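Local coordinates for Hut operon positive regulatory protein (Bacillus subtilis, PDB 4H4L) that binds cis-acting mRNA sequences as a hexamer in the presence of histidine, suppressing transcription termination and switching on the hut operon for histidine utilization, at residues A52-A57 with F104-G109; H73-A78 with I121-Y126. The protein carries 1 engineered substitution. One frame throughout, in Å; residues are numbered along the deposited sequence.

Interaction 1. Residues A52-A57 with F104-G109; sequences AAIETA and FAVLRG
Ala52 O takes two bonds from Thr56, on the helix whose Ile54 and Ala57 meet Phe104 of the sheet: one from Thr56 N at 2.8 Å and a longer one from Thr56 OG1 at 3.2 Å. The hydroxyl sits well above the carbonyl plane, 45° out of it, with a C=O...donor angle of 134°. Helix 47-60 lies on one face of the antiparallel four-stranded sheet of the HutP fold; the axes of segments 52-57 and 104-109 approach to 10.1 Å. No hydrogen bond spans the contact, which is apolar. Its centre is a CH-pi contact: Ile54 CG1 lies over the middle of the Phe104 ring, 3.6 Å from the centroid of that ring and close to its normal, while Ile54 CD1 reaches back towards Phe104 CB. CB of Phe104 points toward the helix, and with CG between the backbone N and the carbonyl carbon (chi1 60°) the ring lies against Ile54. One turn on, Ala57 CB abuts the ring at its edge, in its plane, 3.9 Å from Phe104 CE1, so that a face and an edge are both occupied by the helix. Leu125 of the neighbouring strand touches both Ile54 and Phe104. The remaining branch of the isoleucine extends the contact along the strand, Ile54 CG2 lying 4.1 Å from Val106 CG2.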
loop_
_atom_site.group_PDB
_atom_site.type_symbol
_atom_site.label_atom_id
_atom_site.label_comp_id
_atom_site.label_asym_id
_atom_site.label_seq_id
_atom_site.Cartn_x
_atom_site.Cartn_y
_atom_site.Cartn_z
ATOM N N ALA A 52 15.575 11.393 -9.788
ATOM C CA ALA A 52 16.171 12.577 -10.430
ATOM C C ALA A 52 17.460 12.242 -11.170
ATOM O O ALA A 52 17.570 12.498 -12.371
ATOM C CB ALA A 52 16.434 13.653 -9.385
ATOM N N ALA A 53 18.423 11.653 -10.447
ATOM C CA ALA A 53 19.634 11.070 -11.050
ATOM C C ALA A 53 19.305 10.281 -12.323
ATOM O O ALA A 53 19.894 10.522 -13.385
ATOM C CB ALA A 53 20.366 10.176 -10.051
ATOM N N ILE A 54 18.341 9.372 -12.222
ATOM C CA ILE A 54 17.988 8.518 -13.349
ATOM C C ILE A 54 17.333 9.302 -14.478
ATOM O O ILE A 54 17.539 8.958 -15.622
ATOM C CB ILE A 54 17.080 7.345 -12.948
ATOM C CG1 ILE A 54 17.836 6.361 -12.039
ATOM C CG2 ILE A 54 16.588 6.613 -14.191
ATOM C CD1 ILE A 54 16.919 5.323 -11.401
ATOM N N GLU A 55 16.540 10.326 -14.169
ATOM C CA GLU A 55 15.895 11.115 -15.217
ATOM C C GLU A 55 16.996 11.844 -15.968
ATOM O O GLU A 55 17.072 11.785 -17.212
ATOM C CB GLU A 55 14.922 12.115 -14.617
ATOM C CG GLU A 55 14.006 12.815 -15.617
ATOM C CD GLU A 55 13.202 13.963 -14.997
ATOM O OE1 GLU A 55 13.315 14.230 -13.776
ATOM O OE2 GLU A 55 12.451 14.626 -15.727
ATOM N N THR A 56 17.867 12.500 -15.197
ATOM C CA THR A 56 18.997 13.231 -15.757
ATOM C C THR A 56 19.942 12.326 -16.577
ATOM O O THR A 56 20.246 12.662 -17.712
ATOM C CB THR A 56 19.741 14.069 -14.688
ATOM O OG1 THR A 56 18.809 14.943 -14.037
ATOM C CG2 THR A 56 20.829 14.933 -15.338
ATOM N N ALA A 57 20.363 11.181 -16.047
ATOM C CA ALA A 57 21.255 10.304 -16.810
ATOM C C ALA A 57 20.645 9.784 -18.113
ATOM O O ALA A 57 21.353 9.646 -19.097
ATOM C CB ALA A 57 21.769 9.147 -15.964
ATOM N N PHE A 104 22.068 1.723 -11.350
ATOM C CA PHE A 104 20.937 1.568 -12.267
ATOM C C PHE A 104 21.332 1.356 -13.738
ATOM O O PHE A 104 22.305 1.945 -14.244
ATOM C CB PHE A 104 19.962 2.766 -12.149
ATOM C CG PHE A 104 20.592 4.100 -12.458
ATOM C CD1 PHE A 104 20.529 4.640 -13.754
ATOM C CD2 PHE A 104 21.242 4.832 -11.457
ATOM C CE1 PHE A 104 21.125 5.863 -14.045
ATOM C CE2 PHE A 104 21.835 6.080 -11.740
ATOM C CZ PHE A 104 21.775 6.595 -13.037
ATOM N N ALA A 105 20.555 0.521 -14.406
ATOM C CA ALA A 105 20.650 0.338 -15.828
ATOM C C ALA A 105 19.348 0.829 -16.399
ATOM O O ALA A 105 18.315 0.619 -15.755
ATOM C CB ALA A 105 20.813 -1.129 -16.129
ATOM N N VAL A 106 19.380 1.475 -17.574
ATOM C CA VAL A 106 18.156 1.828 -18.324
ATOM C C VAL A 106 18.215 1.379 -19.785
ATOM O O VAL A 106 19.028 1.870 -20.564
ATOM C CB VAL A 106 17.870 3.344 -18.358
ATOM C CG1 VAL A 106 16.533 3.609 -19.033
ATOM C CG2 VAL A 106 17.911 3.947 -16.968
ATOM N N LEU A 107 17.327 0.467 -20.156
ATOM C CA LEU A 107 17.252 -0.033 -21.523
ATOM C C LEU A 107 16.022 0.455 -22.270
ATOM O O LEU A 107 14.936 0.518 -21.696
ATOM C CB LEU A 107 17.275 -1.558 -21.548
ATOM C CG LEU A 107 18.570 -2.272 -21.909
ATOM C CD1 LEU A 107 18.244 -3.701 -22.295
ATOM C CD2 LEU A 107 19.269 -1.597 -23.074
ATOM N N ARG A 108 16.209 0.793 -23.550
ATOM C CA ARG A 108 15.106 1.144 -24.450
ATOM C C ARG A 108 15.210 0.515 -25.856
ATOM O O ARG A 108 16.258 0.550 -26.514
ATOM C CB ARG A 108 14.930 2.658 -24.568
ATOM C CG ARG A 108 13.980 3.038 -25.692
ATOM C CD ARG A 108 14.080 4.512 -26.010
ATOM N NE ARG A 108 12.928 4.988 -26.771
ATOM C CZ ARG A 108 12.485 6.244 -26.740
ATOM N NH1 ARG A 108 13.115 7.151 -25.982
ATOM N NH2 ARG A 108 11.417 6.597 -27.462
ATOM N N GLY A 109 14.090 -0.028 -26.314
ATOM C CA GLY A 109 14.025 -0.715 -27.587
ATOM C C GLY A 109 12.833 -1.643 -27.585
ATOM O O GLY A 109 12.139 -1.777 -26.577
#

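Interaction 2. Residues H73-A78 with I121-Y126. With ZN (zinc ion), chain N; HIS (histidine), chain M.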
loop_
_atom_site.group_PDB
_atom_site.type_symbol
_atom_site.label_atom_id
_atom_site.label_comp_id
_atom_site.label_asym_id
_atom_site.label_seq_id
_atom_site.Cartn_x
_atom_site.Cartn_y
_atom_site.Cartn_z
ATOM N N HIS A 73 7.061 10.763 -18.693
ATOM C CA HIS A 73 6.000 10.028 -18.009
ATOM C C HIS A 73 6.225 8.526 -17.995
ATOM O O HIS A 73 5.913 7.864 -17.011
ATOM C CB HIS A 73 4.663 10.355 -18.618
ATOM C CG HIS A 73 3.508 9.805 -17.846
ATOM N ND1 HIS A 73 3.038 8.569 -18.045
ATOM C CD2 HIS A 73 2.707 10.378 -16.869
ATOM C CE1 HIS A 73 1.995 8.351 -17.231
ATOM N NE2 HIS A 73 1.795 9.459 -16.510
ATOM N N ALA A 74 6.782 7.982 -19.071
ATOM C CA ALA A 74 7.088 6.570 -19.120
ATOM C C ALA A 74 8.244 6.296 -18.186
ATOM O O ALA A 74 8.244 5.342 -17.416
ATOM C CB ALA A 74 7.454 6.164 -20.544
ATOM N N LEU A 75 9.247 7.154 -18.236
ATOM C CA LEU A 75 10.422 6.951 -17.419
ATOM C C LEU A 75 10.116 7.200 -15.934
ATOM O O LEU A 75 10.689 6.526 -15.044
ATOM C CB LEU A 75 11.576 7.797 -17.926
ATOM C CG LEU A 75 12.857 7.827 -17.106
ATOM C CD1 LEU A 75 13.467 6.450 -17.026
ATOM C CD2 LEU A 75 13.792 8.838 -17.742
ATOM N N TYR A 76 9.181 8.109 -15.669
ATOM C CA TYR A 76 8.816 8.365 -14.307
ATOM C C TYR A 76 8.206 7.086 -13.777
ATOM O O TYR A 76 8.686 6.505 -12.783
ATOM C CB TYR A 76 7.861 9.520 -14.162
ATOM C CG TYR A 76 7.507 9.751 -12.718
ATOM C CD1 TYR A 76 8.441 10.320 -11.815
ATOM C CD2 TYR A 76 6.242 9.379 -12.228
ATOM C CE1 TYR A 76 8.102 10.499 -10.470
ATOM C CE2 TYR A 76 5.901 9.569 -10.907
ATOM C CZ TYR A 76 6.820 10.113 -10.041
ATOM O OH TYR A 76 6.439 10.269 -8.741
ATOM N N HIS A 77 7.221 6.584 -14.507
ATOM C CA HIS A 77 6.491 5.438 -14.057
ATOM C C HIS A 77 7.257 4.165 -14.029
ATOM O O HIS A 77 7.019 3.342 -13.137
ATOM C CB HIS A 77 5.200 5.301 -14.822
ATOM C CG HIS A 77 4.156 6.275 -14.365
ATOM N ND1 HIS A 77 3.431 6.083 -13.262
ATOM C CD2 HIS A 77 3.755 7.491 -14.886
ATOM C CE1 HIS A 77 2.606 7.116 -13.079
ATOM N NE2 HIS A 77 2.790 7.975 -14.083
ATOM N N ALA A 78 8.192 3.984 -14.961
ATOM C CA ALA A 78 8.949 2.725 -14.999
ATOM C C ALA A 78 9.840 2.658 -13.779
ATOM O O ALA A 78 10.086 1.591 -13.212
ATOM C CB ALA A 78 9.764 2.626 -16.263
ATOM N N ILE A 121 10.573 0.496 -22.209
ATOM C CA ILE A 121 11.724 0.901 -21.383
ATOM C C ILE A 121 11.849 0.040 -20.121
ATOM O O ILE A 121 10.879 -0.547 -19.664
ATOM C CB ILE A 121 11.712 2.427 -21.101
ATOM C CG1 ILE A 121 13.040 2.898 -20.515
ATOM C CG2 ILE A 121 10.544 2.824 -20.224
ATOM C CD1 ILE A 121 13.156 4.405 -20.492
ATOM N N ALA A 122 13.050 -0.074 -19.581
ATOM C CA ALA A 122 13.233 -0.917 -18.425
ATOM C C ALA A 122 14.187 -0.208 -17.535
ATOM O O ALA A 122 15.249 0.172 -17.988
ATOM C CB ALA A 122 13.798 -2.269 -18.807
ATOM N N VAL A 123 13.781 0.002 -16.284
ATOM C CA VAL A 123 14.608 0.655 -15.303
ATOM C C VAL A 123 14.957 -0.416 -14.272
ATOM O O VAL A 123 14.067 -0.972 -13.643
ATOM C CB VAL A 123 13.855 1.836 -14.698
ATOM C CG1 VAL A 123 14.739 2.601 -13.751
ATOM C CG2 VAL A 123 13.361 2.769 -15.801
ATOM N N SER A 124 16.230 -0.772 -14.156
ATOM C CA SER A 124 16.603 -1.889 -13.298
ATOM C C SER A 124 17.489 -1.355 -12.206
ATOM O O SER A 124 18.436 -0.633 -12.493
ATOM C CB SER A 124 17.353 -2.983 -14.083
ATOM O OG SER A 124 16.567 -3.518 -15.148
ATOM N N LEU A 125 17.183 -1.696 -10.957
ATOM C CA LEU A 125 17.908 -1.132 -9.833
ATOM C C LEU A 125 18.654 -2.231 -9.097
ATOM O O LEU A 125 18.077 -3.290 -8.889
ATOM C CB LEU A 125 16.905 -0.493 -8.889
ATOM C CG LEU A 125 16.136 0.703 -9.425
ATOM C CD1 LEU A 125 15.019 1.062 -8.461
ATOM C CD2 LEU A 125 17.090 1.874 -9.571
ATOM N N TYR A 126 19.914 -2.001 -8.718
ATOM C CA TYR A 126 20.620 -2.932 -7.814
ATOM C C TYR A 126 21.554 -2.261 -6.820
ATOM O O TYR A 126 22.210 -1.294 -7.130
ATOM C CB TYR A 126 21.356 -4.061 -8.567
ATOM C CG TYR A 126 22.186 -4.943 -7.654
ATOM C CD1 TYR A 126 23.580 -4.792 -7.573
ATOM C CD2 TYR A 126 21.577 -5.893 -6.830
ATOM C CE1 TYR A 126 24.343 -5.573 -6.713
ATOM C CE2 TYR A 126 22.327 -6.673 -5.966
ATOM C CZ TYR A 126 23.700 -6.512 -5.912
ATOM O OH TYR A 126 24.427 -7.297 -5.052
HETATM ZN ZN ZN N . 1.337 9.529 -14.409
HETATM N N HIS M . 7.085 13.567 -11.135
HETATM C CA HIS M . 6.069 12.770 -11.864
HETATM C C HIS M . 6.191 13.076 -13.295
HETATM O O HIS M . 7.296 12.907 -13.783
HETATM C CB HIS M . 4.641 13.050 -11.397
HETATM C CG HIS M . 3.629 12.056 -11.921
HETATM N ND1 HIS M . 2.684 11.465 -11.126
HETATM C CD2 HIS M . 3.474 11.515 -13.178
HETATM C CE1 HIS M . 1.957 10.624 -11.861
HETATM N NE2 HIS M . 2.453 10.659 -13.111
HETATM O OXT HIS M . 5.221 13.465 -13.959
#
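His73 and His77, one turn apart on helix 70-87, hold a zinc ion and the bound histidine at a subunit interface, while Leu75 and Ala78 of the same helix rest on the antiparallel sheet of the HutP fold. The zinc ion lies 2.1 Å from His73 NE2 and equally far from His77 NE2. NE2 of the bound histidine is 2.0 Å from the zinc ion, and His138 NE2 of the second subunit is the fourth ligand. Different first torsions bring the two rings to the same ion: His73 has CG anti to its backbone N (chi1 -171°), His77 has CG alongside its own (chi1 -76°). One face of the Tyr76 ring lies against the amino-acid part of the ligand, whose CA is 3.1 Å above the middle of the phenol ring plane and whose N is 3.3 Å from Tyr76 CE1. The phenol is tied down by a hydrogen bond from its OH group to Leu96 O of the second subunit, and its CD2 also lies over the His77 ring. An alanine in place of Tyr76 would probably leave the amino and CA part of the bound histidine without its aromatic floor and Leu96 O of that subunit without this partner. In the second shell, His73 ND1 is hydrogen-bonded to His147 ND1 of the third subunit, which helps fix the rotation of the zinc-binding imidazole. Behind the site, no hydrogen bond joins 73-78 to 121-126; the contacts between them are apolar. Ala78 CB meets Ile121 CG2 at 4.0 Å, and Leu75 CD1 comes equally near Ile121 CD1. Val123 CG2 touches both helix residues, 3.6 Å from Ala78 CB and 3.9 Å from Leu75 CD1.

Both contacts are buried, with centres 7 Å apart, and set successive helices, 47-60 and 70-87, on the same face of one sheet. Their strands are neighbours: Leu107 O lies 2.9 Å from Ala122 N and Ala105 O lies 3.0 Å from Ser124 N, both probable hydrogen bonds. Val106 also touches Ile121, joining the two apolar layers. Helix 9-17 covers the other face of both strands. Interaction 1 relies on an aromatic ring, whereas the helix-sheet interface of interaction 2 is aliphatic, the histidines and tyrosine of its helix being turned to the ligand and the subunit boundary. Both helices also touch the second subunit, 52-57 by packing on Leu97 of that subunit and 73-78 through the shared zinc.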